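Local coordinates for protein 3-carboxy-cis,cis-muconate cycloisomerase (Acinetobacter calcoaceticus, PDB 1Q5N) that belongs to the fumarase/aspartase superfamily of enzymes and forms a largely helical tetramer, with long helices packed into a central bundle, at residues Ser142-Tyr147 and Lys169-Ala174; Ala194-Ala199 and Glu215-Gln220; Ser242-Ile247 and Glu333-Thr338; Met377-His382 and Gln418-Ser423. All coordinates share one frame; numbering follows the deposited sequence.

How the contacts relate
Contacts 1, 2 and 3 are buried and contact 4 lies at the surface. The centre of contact 3 is about 5 Å from the centre of the chain, that of contact 4 about 49 Å from it. Helix 110-146 recurs: a partner in contact 1, a neighbour of contacts 2 and 3. Helix 166-191 is the other partner in contact 1, and contact 2 packs the loop that follows it against helix 210-221. Contacts 1 and 2 lie on opposite sides of the chain's centre, with their centres about 45 Å apart. Small apolar groups dominate contact 1 and a tyrosine ring contact 2; contact 3 centres on a methyl over a phenylalanine ring, and contact 4 on an aromatic cluster.

Contact 1 of 4, residues Ser142-Tyr147 and Lys169-Ala174; sequences SQAQTY and KLARWA
L170 carries its CG beside the backbone N (chi1 -71°), and an almost extended second torsion (chi2 162°) swings CD1 into the last turn of the helix that bears Q143 and A144. There the methyl meets the carbonyl end of a helical peptide: L170 CD1 is 3.6 Å from Q143 O, which already accepts the backbone N-H of Y147. The same methyl lies alongside Q143 CB, and it approaches the tyrosine obliquely, with Y147 CD2 4.3 Å from L170 CD1. A face of that tyrosine ring is covered from within its own segment by T146 CG2, centred 3.9 Å above the ring plane.

Further along, the helices touch through A144: its CB packs against L170 CB at 3.7 Å and, more loosely, against A171 CB at 4.4 Å. A144 CB also comes within 3.9 Å of A171 N, so the methyl reaches the neighbouring backbone itself. That fits a short separation of 8.3 Å between the helix segments, which run antiparallel at 160°. They belong to helices 110-146 and 166-191 of the long-helix bundle, consecutive helices joined through a small antiparallel sheet; a backbone hydrogen bond between Y147 and G167 lies close to that connection.

Polar groups turn to other partners: Q143 NE2 donates to L349 O, while K169 and R172 form salt bridges with E318 of the second subunit. With no hydrogen bond between the two segments, their attraction rests on close van der Waals contact, and the small A144 and A171 side chains are consistent with the close approach of the helices.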
loop_
_atom_site.group_PDB
_atom_site.type_symbol
_atom_site.label_atom_id
_atom_site.label_comp_id
_atom_site.label_asym_id
_atom_site.label_seq_id
_atom_site.Cartn_x
_atom_site.Cartn_y
_atom_site.Cartn_z
ATOM N N SER A 142 -33.777 -11.108 1.822
ATOM C CA SER A 142 -34.801 -11.664 2.686
ATOM C C SER A 142 -34.918 -10.918 4.043
ATOM O O SER A 142 -36.022 -10.630 4.507
ATOM C CB SER A 142 -34.501 -13.145 2.875
ATOM O OG SER A 142 -35.071 -13.601 4.077
ATOM N N GLN A 143 -33.776 -10.577 4.653
ATOM C CA GLN A 143 -33.760 -9.859 5.921
ATOM C C GLN A 143 -34.207 -8.440 5.696
ATOM O O GLN A 143 -34.846 -7.850 6.549
ATOM C CB GLN A 143 -32.343 -9.876 6.506
ATOM C CG GLN A 143 -31.908 -11.284 6.810
ATOM C CD GLN A 143 -32.384 -11.758 8.175
ATOM O OE1 GLN A 143 -33.566 -11.610 8.534
ATOM N NE2 GLN A 143 -31.457 -12.331 8.951
ATOM N N ALA A 144 -33.883 -7.877 4.545
ATOM C CA ALA A 144 -34.295 -6.504 4.284
ATOM C C ALA A 144 -35.809 -6.386 4.330
ATOM O O ALA A 144 -36.367 -5.381 4.801
ATOM C CB ALA A 144 -33.784 -6.030 2.917
ATOM N N GLN A 145 -36.464 -7.410 3.791
ATOM C CA GLN A 145 -37.925 -7.512 3.724
ATOM C C GLN A 145 -38.500 -7.712 5.142
ATOM O O GLN A 145 -39.438 -7.046 5.532
ATOM C CB GLN A 145 -38.270 -8.713 2.818
ATOM C CG GLN A 145 -39.723 -8.982 2.476
ATOM C CD GLN A 145 -39.826 -9.828 1.171
ATOM O OE1 GLN A 145 -39.298 -10.966 1.081
ATOM N NE2 GLN A 145 -40.483 -9.259 0.150
ATOM N N THR A 146 -37.918 -8.632 5.900
ATOM C CA THR A 146 -38.363 -8.895 7.246
ATOM C C THR A 146 -38.338 -7.646 8.156
ATOM O O THR A 146 -39.228 -7.464 9.003
ATOM C CB THR A 146 -37.492 -9.975 7.886
ATOM O OG1 THR A 146 -37.543 -11.157 7.103
ATOM C CG2 THR A 146 -37.987 -10.335 9.236
ATOM N N TYR A 147 -37.361 -6.760 7.947
ATOM C CA TYR A 147 -37.180 -5.587 8.811
ATOM C C TYR A 147 -37.328 -4.264 8.115
ATOM O O TYR A 147 -36.811 -3.245 8.597
ATOM C CB TYR A 147 -35.782 -5.646 9.450
ATOM C CG TYR A 147 -35.562 -6.855 10.321
ATOM C CD1 TYR A 147 -36.168 -6.952 11.583
ATOM C CD2 TYR A 147 -34.753 -7.906 9.906
ATOM C CE1 TYR A 147 -35.966 -8.073 12.419
ATOM C CE2 TYR A 147 -34.546 -9.040 10.737
ATOM C CZ TYR A 147 -35.160 -9.101 11.983
ATOM O OH TYR A 147 -34.979 -10.196 12.795
ATOM N N LYS A 169 -30.657 -0.354 5.622
ATOM C CA LYS A 169 -29.243 -0.729 5.630
ATOM C C LYS A 169 -29.077 -2.061 4.869
ATOM O O LYS A 169 -28.169 -2.210 4.036
ATOM C CB LYS A 169 -28.732 -0.954 7.063
ATOM C CG LYS A 169 -28.523 0.274 7.911
ATOM C CD LYS A 169 -27.897 -0.157 9.221
ATOM C CE LYS A 169 -27.324 1.017 10.007
ATOM N NZ LYS A 169 -26.182 1.723 9.350
ATOM N N LEU A 170 -29.966 -3.025 5.152
ATOM C CA LEU A 170 -29.907 -4.336 4.503
ATOM C C LEU A 170 -30.115 -4.242 2.982
ATOM O O LEU A 170 -29.439 -4.960 2.209
ATOM C CB LEU A 170 -30.930 -5.295 5.127
ATOM C CG LEU A 170 -30.514 -5.713 6.553
ATOM C CD1 LEU A 170 -31.706 -6.302 7.341
ATOM C CD2 LEU A 170 -29.427 -6.734 6.422
ATOM N N ALA A 171 -31.010 -3.349 2.544
ATOM C CA ALA A 171 -31.230 -3.208 1.108
ATOM C C ALA A 171 -29.974 -2.605 0.452
ATOM O O ALA A 171 -29.588 -3.004 -0.659
ATOM C CB ALA A 171 -32.477 -2.333 0.830
ATOM N N ARG A 172 -29.349 -1.641 1.137
ATOM C CA ARG A 172 -28.131 -1.013 0.633
ATOM C C ARG A 172 -27.019 -2.108 0.444
ATOM O O ARG A 172 -26.339 -2.147 -0.587
ATOM C CB ARG A 172 -27.674 0.095 1.602
ATOM C CG ARG A 172 -28.435 1.409 1.445
ATOM C CD ARG A 172 -28.304 2.288 2.713
ATOM N NE ARG A 172 -26.901 2.463 3.129
ATOM C CZ ARG A 172 -26.526 2.827 4.352
ATOM N NH1 ARG A 172 -27.445 3.069 5.272
ATOM N NH2 ARG A 172 -25.231 2.908 4.670
ATOM N N TRP A 173 -26.886 -3.011 1.415
ATOM C CA TRP A 173 -25.895 -4.069 1.323
ATOM C C TRP A 173 -26.215 -5.074 0.201
ATOM O O TRP A 173 -25.302 -5.563 -0.524
ATOM C CB TRP A 173 -25.757 -4.799 2.675
ATOM C CG TRP A 173 -25.381 -3.886 3.781
ATOM C CD1 TRP A 173 -24.796 -2.653 3.662
ATOM C CD2 TRP A 173 -25.478 -4.145 5.186
ATOM N NE1 TRP A 173 -24.520 -2.148 4.896
ATOM C CE2 TRP A 173 -24.931 -3.037 5.849
ATOM C CE3 TRP A 173 -25.974 -5.218 5.942
ATOM C CZ2 TRP A 173 -24.863 -2.946 7.242
ATOM C CZ3 TRP A 173 -25.903 -5.138 7.349
ATOM C CH2 TRP A 173 -25.347 -4.007 7.978
ATOM N N ALA A 174 -27.504 -5.376 0.063
ATOM C CA ALA A 174 -27.967 -6.310 -0.946
ATOM C C ALA A 174 -27.610 -5.775 -2.323
ATOM O O ALA A 174 -27.021 -6.465 -3.143
ATOM C CB ALA A 174 -29.500 -6.520 -0.831
#

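Contact 2 of 4, residues Ala194-Ala199 and Glu215-Gln220; sequences AQLGGA and EAYAKQ
This is a buried loop-on-helix contact: the chain emerging from helix 166-191 passes across helix 210-221, and the ring of Y217 fills the angle between them. Its CD2-CE2 flank is straddled by two residues of the loop. L196 CB stands 3.7 Å from Y217 CD2 on one side of the ring plane, and A194 CB lies on the other, 4.1 Å from Y217 CD2; both approach obliquely. Between them, Q195 O lies at the ring edge, near its plane, 3.6 Å from Y217 CE2.

Y217 holds CG anti to its backbone N (chi1 174°), which extends the ring from the helix to the loop. L196 also lays CD2 beside the ring, 3.9 Å from Y217 CD2. One residue along the helix from the tyrosine, A218 CB meets A194 CB at 4.3 Å. Helix 23-43 completes the packing, with L37 against L196 and A33 against Y217.

The tyrosine hydroxyl is hydrogen-bonded to T116 OG1 on helix 110-146, and Q195 N bonds to that same threonine oxygen. Q195 turns its side chain from the ring, to D115 and W230.

Across the segments the cohesion is therefore apolar, perhaps with a modest electrostatic gain where a carbonyl oxygen faces aromatic C-H, while T116 fixes the ring's far end and the loop backbone through one shared oxygen.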
loop_
_atom_site.group_PDB
_atom_site.type_symbol
_atom_site.label_atom_id
_atom_site.label_comp_id
_atom_site.label_asym_id
_atom_site.label_seq_id
_atom_site.Cartn_x
_atom_site.Cartn_y
_atom_site.Cartn_z
ATOM N N ALA A 194 -6.466 -19.492 -21.419
ATOM C CA ALA A 194 -5.289 -20.356 -21.295
ATOM C C ALA A 194 -3.982 -19.592 -21.555
ATOM O O ALA A 194 -3.995 -18.511 -22.130
ATOM C CB ALA A 194 -5.396 -21.521 -22.294
ATOM N N GLN A 195 -2.864 -20.148 -21.115
ATOM C CA GLN A 195 -1.572 -19.518 -21.415
ATOM C C GLN A 195 -0.692 -20.568 -22.112
ATOM O O GLN A 195 -0.358 -21.602 -21.508
ATOM C CB GLN A 195 -0.817 -19.070 -20.137
ATOM C CG GLN A 195 0.504 -18.356 -20.428
ATOM C CD GLN A 195 0.329 -16.857 -20.789
ATOM O OE1 GLN A 195 0.084 -16.495 -21.941
ATOM N NE2 GLN A 195 0.457 -15.986 -19.782
ATOM N N LEU A 196 -0.340 -20.342 -23.365
ATOM C CA LEU A 196 0.584 -21.278 -24.039
ATOM C C LEU A 196 1.330 -20.488 -25.126
ATOM O O LEU A 196 0.787 -20.183 -26.199
ATOM C CB LEU A 196 -0.160 -22.470 -24.651
ATOM C CG LEU A 196 0.785 -23.479 -25.344
ATOM C CD1 LEU A 196 1.650 -24.173 -24.308
ATOM C CD2 LEU A 196 -0.024 -24.537 -26.111
ATOM N N GLY A 197 2.578 -20.152 -24.839
ATOM C CA GLY A 197 3.349 -19.357 -25.777
ATOM C C GLY A 197 4.812 -19.770 -25.854
ATOM O O GLY A 197 5.535 -19.249 -26.674
ATOM N N GLY A 198 5.261 -20.706 -25.030
ATOM C CA GLY A 198 6.660 -21.079 -25.115
ATOM C C GLY A 198 7.611 -20.012 -24.583
ATOM O O GLY A 198 7.184 -18.906 -24.184
ATOM N N ALA A 199 8.909 -20.331 -24.619
ATOM C CA ALA A 199 9.959 -19.481 -24.081
ATOM C C ALA A 199 9.778 -17.962 -24.200
ATOM O O ALA A 199 9.798 -17.274 -23.178
ATOM C CB ALA A 199 11.320 -19.917 -24.660
ATOM N N GLU A 215 -5.361 -23.357 -29.855
ATOM C CA GLU A 215 -6.794 -23.473 -29.965
ATOM C C GLU A 215 -7.319 -24.763 -29.321
ATOM O O GLU A 215 -8.278 -24.738 -28.544
ATOM C CB GLU A 215 -7.166 -23.388 -31.426
ATOM C CG GLU A 215 -8.595 -23.706 -31.731
ATOM C CD GLU A 215 -8.814 -23.673 -33.225
ATOM O OE1 GLU A 215 -8.107 -24.446 -33.940
ATOM O OE2 GLU A 215 -9.660 -22.864 -33.678
ATOM N N ALA A 216 -6.665 -25.877 -29.612
ATOM C CA ALA A 216 -7.090 -27.153 -29.062
ATOM C C ALA A 216 -6.721 -27.290 -27.585
ATOM O O ALA A 216 -7.340 -28.054 -26.848
ATOM C CB ALA A 216 -6.471 -28.313 -29.866
ATOM N N TYR A 217 -5.685 -26.591 -27.148
ATOM C CA TYR A 217 -5.300 -26.654 -25.739
ATOM C C TYR A 217 -6.372 -25.894 -24.924
ATOM O O TYR A 217 -6.846 -26.368 -23.912
ATOM C CB TYR A 217 -3.909 -26.033 -25.590
ATOM C CG TYR A 217 -3.379 -25.860 -24.170
ATOM C CD1 TYR A 217 -3.121 -26.956 -23.355
ATOM C CD2 TYR A 217 -3.042 -24.585 -23.693
ATOM C CE1 TYR A 217 -2.525 -26.788 -22.101
ATOM C CE2 TYR A 217 -2.457 -24.405 -22.453
ATOM C CZ TYR A 217 -2.194 -25.504 -21.663
ATOM O OH TYR A 217 -1.564 -25.310 -20.459
ATOM N N ALA A 218 -6.768 -24.725 -25.401
ATOM C CA ALA A 218 -7.777 -23.935 -24.725
ATOM C C ALA A 218 -9.036 -24.787 -24.605
ATOM O O ALA A 218 -9.603 -24.950 -23.522
ATOM C CB ALA A 218 -8.064 -22.660 -25.527
ATOM N N LYS A 219 -9.451 -25.357 -25.727
ATOM C CA LYS A 219 -10.664 -26.182 -25.773
ATOM C C LYS A 219 -10.638 -27.345 -24.805
ATOM O O LYS A 219 -11.607 -27.579 -24.104
ATOM C CB LYS A 219 -10.860 -26.673 -27.185
ATOM C CG LYS A 219 -12.212 -27.219 -27.483
ATOM C CD LYS A 219 -12.414 -27.182 -28.998
ATOM C CE LYS A 219 -12.332 -25.717 -29.504
ATOM N NZ LYS A 219 -12.316 -25.624 -31.007
ATOM N N GLN A 220 -9.528 -28.065 -24.735
ATOM C CA GLN A 220 -9.411 -29.190 -23.804
ATOM C C GLN A 220 -9.655 -28.790 -22.356
ATOM O O GLN A 220 -10.097 -29.594 -21.550
ATOM C CB GLN A 220 -8.003 -29.804 -23.825
ATOM C CG GLN A 220 -7.648 -30.693 -24.988
ATOM C CD GLN A 220 -8.669 -31.782 -25.225
ATOM O OE1 GLN A 220 -9.224 -31.880 -26.324
ATOM N NE2 GLN A 220 -8.944 -32.588 -24.198
#

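Contact 3 of 4, residues Ser242-Ile247 and Glu333-Thr338; sequences SVLGII and EIFQLT
The aromatic contact is between L244 and F335. L244 CD1 sits squarely over one face of the ring, 3.4 Å from the F335 centroid and only 4° off the normal, a CH-pi contact in which the methyl is nearly equidistant from all six ring carbons. F335 CB starts away from the other helix, and the ring returns far enough to lie under the leucine.

Aliphatic packing surrounds this. L244 CB meets I334 CG2 at 3.8 Å, and a turn further on I247 CG2 touches T338 CG2, also at 3.8 Å. The two segments, from helices 235-261 and 323-351, run roughly parallel at 27° with their axes 9.6 Å apart, in the central helix bundle of the superfamily. V129 of helix 110-146 packs on L244 nearby, and S242 touches its counterpart S242 of the second subunit.

The side-chain hydroxyl at the interface, T338 OG1, donates to I334 O at 2.8 Å from above the carbonyl plane, while T338 N reaches that oxygen from the opposite face at 3.0 Å. T338 OG1 is also hydrogen-bonded to T248 OG1, and L244 CB lies 3.6 Å from T338 OG1.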
loop_
_atom_site.group_PDB
_atom_site.type_symbol
_atom_site.label_atom_id
_atom_site.label_comp_id
_atom_site.label_asym_id
_atom_site.label_seq_id
_atom_site.Cartn_x
_atom_site.Cartn_y
_atom_site.Cartn_z
ATOM N N SER A 242 -8.767 -7.104 -8.308
ATOM C CA SER A 242 -9.515 -5.866 -8.073
ATOM C C SER A 242 -10.993 -6.090 -7.693
ATOM O O SER A 242 -11.558 -5.356 -6.891
ATOM C CB SER A 242 -9.428 -4.913 -9.298
ATOM O OG SER A 242 -10.173 -5.415 -10.387
ATOM N N VAL A 243 -11.609 -7.112 -8.264
ATOM C CA VAL A 243 -13.002 -7.418 -7.973
ATOM C C VAL A 243 -13.115 -8.065 -6.566
ATOM O O VAL A 243 -14.023 -7.751 -5.802
ATOM C CB VAL A 243 -13.547 -8.311 -9.117
ATOM C CG1 VAL A 243 -14.920 -8.919 -8.748
ATOM C CG2 VAL A 243 -13.701 -7.444 -10.373
ATOM N N LEU A 244 -12.164 -8.936 -6.218
ATOM C CA LEU A 244 -12.153 -9.558 -4.906
ATOM C C LEU A 244 -11.941 -8.427 -3.890
ATOM O O LEU A 244 -12.549 -8.431 -2.834
ATOM C CB LEU A 244 -11.030 -10.601 -4.802
ATOM C CG LEU A 244 -11.254 -11.756 -5.806
ATOM C CD1 LEU A 244 -9.996 -12.665 -5.756
ATOM C CD2 LEU A 244 -12.593 -12.538 -5.519
ATOM N N GLY A 245 -11.088 -7.461 -4.227
ATOM C CA GLY A 245 -10.845 -6.343 -3.346
ATOM C C GLY A 245 -12.128 -5.550 -3.053
ATOM O O GLY A 245 -12.345 -5.148 -1.908
ATOM N N ILE A 246 -12.979 -5.328 -4.056
ATOM C CA ILE A 246 -14.205 -4.592 -3.841
ATOM C C ILE A 246 -15.163 -5.392 -2.958
ATOM O O ILE A 246 -15.820 -4.840 -2.072
ATOM C CB ILE A 246 -14.889 -4.261 -5.172
ATOM C CG1 ILE A 246 -14.092 -3.171 -5.908
ATOM C CG2 ILE A 246 -16.332 -3.818 -4.936
ATOM C CD1 ILE A 246 -14.527 -3.061 -7.369
ATOM N N ILE A 247 -15.211 -6.706 -3.164
ATOM C CA ILE A 247 -16.095 -7.526 -2.356
ATOM C C ILE A 247 -15.640 -7.466 -0.904
ATOM O O ILE A 247 -16.466 -7.363 0.006
ATOM C CB ILE A 247 -16.105 -9.023 -2.847
ATOM C CG1 ILE A 247 -16.783 -9.079 -4.226
ATOM C CG2 ILE A 247 -16.755 -9.945 -1.772
ATOM C CD1 ILE A 247 -16.497 -10.386 -5.015
ATOM N N GLU A 333 -3.519 -15.161 -1.455
ATOM C CA GLU A 333 -3.901 -14.570 -0.168
ATOM C C GLU A 333 -5.179 -13.736 -0.343
ATOM O O GLU A 333 -6.067 -13.812 0.506
ATOM C CB GLU A 333 -2.742 -13.739 0.373
ATOM C CG GLU A 333 -2.855 -13.150 1.776
ATOM C CD GLU A 333 -2.733 -14.177 2.885
ATOM O OE1 GLU A 333 -2.228 -15.284 2.576
ATOM O OE2 GLU A 333 -3.120 -13.901 4.065
ATOM N N ILE A 334 -5.309 -12.979 -1.447
ATOM C CA ILE A 334 -6.498 -12.145 -1.681
ATOM C C ILE A 334 -7.752 -13.031 -1.781
ATOM O O ILE A 334 -8.755 -12.755 -1.132
ATOM C CB ILE A 334 -6.318 -11.285 -2.958
ATOM C CG1 ILE A 334 -5.093 -10.414 -2.749
ATOM C CG2 ILE A 334 -7.601 -10.462 -3.278
ATOM C CD1 ILE A 334 -4.825 -9.400 -3.786
ATOM N N PHE A 335 -7.699 -14.096 -2.585
ATOM C CA PHE A 335 -8.821 -15.035 -2.672
ATOM C C PHE A 335 -9.190 -15.650 -1.303
ATOM O O PHE A 335 -10.355 -15.734 -0.911
ATOM C CB PHE A 335 -8.466 -16.198 -3.599
ATOM C CG PHE A 335 -8.996 -16.043 -4.991
ATOM C CD1 PHE A 335 -10.366 -16.208 -5.242
ATOM C CD2 PHE A 335 -8.105 -15.800 -6.066
ATOM C CE1 PHE A 335 -10.875 -16.146 -6.540
ATOM C CE2 PHE A 335 -8.574 -15.731 -7.370
ATOM C CZ PHE A 335 -9.968 -15.914 -7.626
ATOM N N GLN A 336 -8.184 -16.126 -0.595
ATOM C CA GLN A 336 -8.417 -16.739 0.698
ATOM C C GLN A 336 -9.029 -15.816 1.749
ATOM O O GLN A 336 -9.893 -16.264 2.515
ATOM C CB GLN A 336 -7.123 -17.339 1.229
ATOM C CG GLN A 336 -6.864 -18.712 0.675
ATOM C CD GLN A 336 -5.488 -19.201 1.075
ATOM O OE1 GLN A 336 -4.496 -18.810 0.473
ATOM N NE2 GLN A 336 -5.418 -20.018 2.107
ATOM N N LEU A 337 -8.607 -14.542 1.791
ATOM C CA LEU A 337 -9.157 -13.575 2.747
ATOM C C LEU A 337 -10.575 -13.174 2.352
ATOM O O LEU A 337 -11.437 -12.969 3.237
ATOM C CB LEU A 337 -8.271 -12.314 2.858
ATOM C CG LEU A 337 -6.937 -12.569 3.569
ATOM C CD1 LEU A 337 -5.930 -11.506 3.283
ATOM C CD2 LEU A 337 -7.192 -12.660 5.053
ATOM N N THR A 338 -10.824 -13.061 1.044
ATOM C CA THR A 338 -12.140 -12.668 0.563
ATOM C C THR A 338 -13.184 -13.774 0.845
ATOM O O THR A 338 -14.297 -13.494 1.335
ATOM C CB THR A 338 -12.113 -12.379 -0.962
ATOM O OG1 THR A 338 -11.199 -11.322 -1.235
ATOM C CG2 THR A 338 -13.522 -11.992 -1.474
#

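Contact 4 of 4, residues Met377-His382 and Gln418-Ser423; sequences MALAPH and QYFNPS
Both faces of the Y419 ring are occupied: H382 CB lies over the centre of one, 3.5 Å from the centroid of the Y419 ring, and Q418 CB lies toward the rim of the other. The first is a CH-pi contact. Beyond it the H382 and Y419 rings are near parallel, with planes at 20°, but slide past each other and barely overlap. At the edge of the F420 ring, in its plane, is A378 O, 3.3 Å from F420 CZ. L379 CD2 presses obliquely on this ring, a tight 3.3 Å from F420 CE1, while H382 CD2 comes to 3.8 Å from F420 CZ.

H382, Y419 and F420 thus form an aromatic cluster between helix 372-383 and the turn leading into helix 422-428, in the C-terminal helical region. Helix 372-383 is kinked here: P381 has no N-H, and H382 N makes no bond to the turn before. I428 of helix 422-428 also packs against A378 and F420.

The helix bond that A378 O would normally receive is missing, so the aromatic edge pointing at this oxygen may offer a weak electrostatic substitute; otherwise the contact relies on ring and methyl packing at a partly solvent-exposed surface.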
loop_
_atom_site.group_PDB
_atom_site.type_symbol
_atom_site.label_atom_id
_atom_site.label_comp_id
_atom_site.label_asym_id
_atom_site.label_seq_id
_atom_site.Cartn_x
_atom_site.Cartn_y
_atom_site.Cartn_z
ATOM N N MET A 377 -41.352 20.924 9.277
ATOM C CA MET A 377 -42.016 20.639 7.978
ATOM C C MET A 377 -43.548 20.608 8.139
ATOM O O MET A 377 -44.268 21.074 7.263
ATOM C CB MET A 377 -41.581 19.282 7.406
ATOM C CG MET A 377 -40.133 19.187 7.013
ATOM S SD MET A 377 -39.743 20.228 5.619
ATOM C CE MET A 377 -38.662 21.430 6.376
ATOM N N ALA A 378 -44.035 20.031 9.238
ATOM C CA ALA A 378 -45.474 19.972 9.507
ATOM C C ALA A 378 -46.054 21.366 9.715
ATOM O O ALA A 378 -47.206 21.601 9.367
ATOM C CB ALA A 378 -45.746 19.129 10.740
ATOM N N LEU A 379 -45.257 22.283 10.278
ATOM C CA LEU A 379 -45.695 23.656 10.545
ATOM C C LEU A 379 -45.560 24.624 9.387
ATOM O O LEU A 379 -46.305 25.595 9.329
ATOM C CB LEU A 379 -44.925 24.266 11.721
ATOM C CG LEU A 379 -45.461 24.082 13.136
ATOM C CD1 LEU A 379 -46.637 25.005 13.419
ATOM C CD2 LEU A 379 -45.908 22.654 13.286
ATOM N N ALA A 380 -44.593 24.376 8.500
ATOM C CA ALA A 380 -44.297 25.259 7.357
ATOM C C ALA A 380 -45.523 25.741 6.575
ATOM O O ALA A 380 -45.650 26.940 6.306
ATOM C CB ALA A 380 -43.305 24.584 6.404
ATOM N N PRO A 381 -46.436 24.818 6.202
ATOM C CA PRO A 381 -47.653 25.156 5.449
ATOM C C PRO A 381 -48.569 26.173 6.174
ATOM O O PRO A 381 -49.012 27.164 5.590
ATOM C CB PRO A 381 -48.338 23.794 5.273
ATOM C CG PRO A 381 -47.196 22.824 5.298
ATOM C CD PRO A 381 -46.357 23.361 6.421
ATOM N N HIS A 382 -48.852 25.930 7.444
ATOM C CA HIS A 382 -49.714 26.825 8.185
ATOM C C HIS A 382 -48.956 28.040 8.727
ATOM O O HIS A 382 -49.557 28.895 9.369
ATOM C CB HIS A 382 -50.342 26.072 9.364
ATOM C CG HIS A 382 -50.836 24.698 9.019
ATOM N ND1 HIS A 382 -52.035 24.473 8.383
ATOM C CD2 HIS A 382 -50.284 23.476 9.222
ATOM C CE1 HIS A 382 -52.205 23.170 8.208
ATOM N NE2 HIS A 382 -51.157 22.548 8.708
ATOM N N GLN A 418 -52.987 26.198 17.712
ATOM C CA GLN A 418 -53.893 26.791 16.725
ATOM C C GLN A 418 -54.106 25.865 15.515
ATOM O O GLN A 418 -55.156 25.930 14.879
ATOM C CB GLN A 418 -53.337 28.146 16.222
ATOM C CG GLN A 418 -54.098 29.439 16.654
ATOM C CD GLN A 418 -55.433 29.683 15.896
ATOM O OE1 GLN A 418 -56.428 28.952 16.074
ATOM N NE2 GLN A 418 -55.451 30.721 15.052
ATOM N N TYR A 419 -53.130 25.001 15.206
ATOM C CA TYR A 419 -53.229 24.110 14.043
ATOM C C TYR A 419 -53.211 22.617 14.289
ATOM O O TYR A 419 -53.503 21.856 13.371
ATOM C CB TYR A 419 -52.098 24.387 13.050
ATOM C CG TYR A 419 -51.904 25.830 12.663
ATOM C CD1 TYR A 419 -52.803 26.481 11.809
ATOM C CD2 TYR A 419 -50.834 26.562 13.176
ATOM C CE1 TYR A 419 -52.638 27.829 11.479
ATOM C CE2 TYR A 419 -50.662 27.910 12.855
ATOM C CZ TYR A 419 -51.567 28.535 12.011
ATOM O OH TYR A 419 -51.400 29.872 11.729
ATOM N N PHE A 420 -52.854 22.168 15.485
ATOM C CA PHE A 420 -52.795 20.720 15.705
ATOM C C PHE A 420 -53.361 20.235 17.048
ATOM O O PHE A 420 -53.061 20.836 18.076
ATOM C CB PHE A 420 -51.332 20.206 15.599
ATOM C CG PHE A 420 -50.649 20.464 14.263
ATOM C CD1 PHE A 420 -49.763 21.519 14.109
ATOM C CD2 PHE A 420 -50.870 19.632 13.173
ATOM C CE1 PHE A 420 -49.101 21.732 12.896
ATOM C CE2 PHE A 420 -50.206 19.844 11.952
ATOM C CZ PHE A 420 -49.325 20.898 11.818
ATOM N N ASN A 421 -54.159 19.152 17.040
ATOM C CA ASN A 421 -54.688 18.587 18.302
ATOM C C ASN A 421 -53.590 17.734 18.914
ATOM O O ASN A 421 -52.603 17.421 18.257
ATOM C CB ASN A 421 -55.872 17.605 18.159
ATOM C CG ASN A 421 -56.525 17.609 16.806
ATOM O OD1 ASN A 421 -57.118 18.621 16.382
ATOM N ND2 ASN A 421 -56.470 16.453 16.124
ATOM N N PRO A 422 -53.769 17.319 20.175
ATOM C CA PRO A 422 -52.716 16.495 20.757
ATOM C C PRO A 422 -52.458 15.246 19.925
ATOM O O PRO A 422 -51.315 14.844 19.747
ATOM C CB PRO A 422 -53.263 16.181 22.150
ATOM C CG PRO A 422 -53.957 17.455 22.509
ATOM C CD PRO A 422 -54.719 17.762 21.217
ATOM N N SER A 423 -53.509 14.641 19.388
ATOM C CA SER A 423 -53.288 13.430 18.632
ATOM C C SER A 423 -52.465 13.674 17.361
ATOM O O SER A 423 -51.631 12.836 17.020
ATOM C CB SER A 423 -54.616 12.727 18.320
ATOM O OG SER A 423 -55.244 13.281 17.184
#